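Local structure of enoyl-CoA hydratase/isomerase family protein (Ruegeria pomeroyi, 3L3S) at residues Leu54-His57 against Ile62-Ala65. The protein belongs to the crotonase superfamily (enoyl-CoA hydratase/isomerase family) and may act as a hydro-lyase on acyl-CoA thioesters, perhaps in fatty acid metabolism. Numbering follows the deposited sequence.
Sequences LVIH and IFCA
The ring of Phe63 reaches across to strand 53-58 and brings its outer edge against the backbone oxygen of Ile56. CE1 of Phe63 lies 3.7 Å from Ile56 O, which sits close to the plane of the ring and so meets its C-H rim. Beside it, the gamma methyl CG2 of Ile56 approaches Phe63 CZ obliquely, from off the ring plane, at 4.3 Å, a loose apolar touch. This reach depends on the Phe63 side chain, whose CG is anti to the backbone N (chi1 173°), carrying the ring over the distance that separates the two backbones: the CA atoms of His57 and Phe63 are 7.4 Å apart. In Ile56, chi1 of -63° turns CG1 away from the ring and leaves CG2 on the Phe63 side. The backbone of His57 only skirts it, C lying 4.2 Å from Phe63 CE1, and the imidazole heads elsewhere, with NE2 in a weak hydrogen bond to Glu112.

Leu122 of helix 118-124 touches both Phe63 and Ile56, while Val111 and Met123 also touch the Phe63 side chain. The aromatic thus joins strand 53-58 of the main crotonase sheet to the short parallel sheet begun by strand 62-64. Chemically, the contact probably combines weak dispersion with a weakly polar C-H···O approach; the carbonyl oxygen, near the ring plane, faces the slightly positive C-H rim, probably a weakly favourable arrangement within this buried core.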
loop_
_atom_site.group_PDB
_atom_site.type_symbol
_atom_site.label_atom_id
_atom_site.label_comp_id
_atom_site.label_asym_id
_atom_site.label_seq_id
_atom_site.Cartn_x
_atom_site.Cartn_y
_atom_site.Cartn_z
ATOM N N LEU B 54 -17.409 9.429 15.915
ATOM C CA LEU B 54 -17.686 10.621 15.110
ATOM C C LEU B 54 -18.132 10.280 13.696
ATOM O O LEU B 54 -17.564 9.388 13.061
ATOM C CB LEU B 54 -16.438 11.508 14.986
ATOM C CG LEU B 54 -15.820 12.381 16.080
ATOM C CD1 LEU B 54 -16.758 13.505 16.401
ATOM C CD2 LEU B 54 -15.446 11.584 17.317
ATOM N N VAL B 55 -19.171 10.974 13.230
ATOM C CA VAL B 55 -19.683 10.827 11.865
ATOM C C VAL B 55 -19.657 12.225 11.245
ATOM O O VAL B 55 -20.136 13.176 11.846
ATOM C CB VAL B 55 -21.131 10.241 11.787
ATOM C CG1 VAL B 55 -21.637 10.256 10.336
ATOM C CG2 VAL B 55 -21.171 8.799 12.315
ATOM N N ILE B 56 -19.005 12.345 10.088
ATOM C CA ILE B 56 -18.896 13.605 9.353
ATOM C C ILE B 56 -19.737 13.468 8.085
ATOM O O ILE B 56 -19.413 12.698 7.182
ATOM C CB ILE B 56 -17.413 13.952 9.026
ATOM C CG1 ILE B 56 -16.635 14.150 10.335
ATOM C CG2 ILE B 56 -17.329 15.229 8.175
ATOM C CD1 ILE B 56 -15.136 14.314 10.174
ATOM N N HIS B 57 -20.812 14.240 8.036
ATOM C CA HIS B 57 -21.747 14.210 6.919
ATOM C C HIS B 57 -21.836 15.561 6.210
ATOM O O HIS B 57 -22.151 16.584 6.822
ATOM C CB HIS B 57 -23.135 13.780 7.453
ATOM C CG HIS B 57 -24.169 13.475 6.403
ATOM N ND1 HIS B 57 -25.511 13.379 6.708
ATOM C CD2 HIS B 57 -24.068 13.207 5.078
ATOM C CE1 HIS B 57 -26.190 13.062 5.620
ATOM N NE2 HIS B 57 -25.338 12.953 4.617
ATOM N N ILE B 62 -23.059 17.664 -3.235
ATOM C CA ILE B 62 -21.645 17.872 -2.950
ATOM C C ILE B 62 -21.347 17.495 -1.498
ATOM O O ILE B 62 -22.050 17.946 -0.585
ATOM C CB ILE B 62 -21.204 19.366 -3.199
ATOM C CG1 ILE B 62 -21.543 19.816 -4.632
ATOM C CG2 ILE B 62 -19.687 19.511 -2.998
ATOM C CD1 ILE B 62 -21.226 21.263 -4.971
ATOM N N PHE B 63 -20.337 16.644 -1.288
ATOM C CA PHE B 63 -19.938 16.275 0.070
ATOM C C PHE B 63 -19.250 17.498 0.673
ATOM O O PHE B 63 -19.613 17.942 1.757
ATOM C CB PHE B 63 -18.990 15.065 0.087
ATOM C CG PHE B 63 -18.419 14.747 1.456
ATOM C CD1 PHE B 63 -19.249 14.267 2.491
ATOM C CD2 PHE B 63 -17.051 14.944 1.723
ATOM C CE1 PHE B 63 -18.724 13.987 3.782
ATOM C CE2 PHE B 63 -16.510 14.674 3.000
ATOM C CZ PHE B 63 -17.350 14.193 4.037
ATOM N N CYS B 64 -18.263 18.014 -0.058
ATOM C CA CYS B 64 -17.478 19.180 0.322
ATOM C C CYS B 64 -16.600 19.566 -0.867
ATOM O O CYS B 64 -15.874 18.733 -1.421
ATOM C CB CYS B 64 -16.621 18.882 1.560
ATOM S SG CYS B 64 -15.590 20.231 2.097
ATOM N N ALA B 65 -16.693 20.835 -1.263
ATOM C CA ALA B 65 -15.940 21.367 -2.395
ATOM C C ALA B 65 -14.507 21.746 -2.036
ATOM O O ALA B 65 -13.649 21.886 -2.914
ATOM C CB ALA B 65 -16.679 22.564 -3.009
#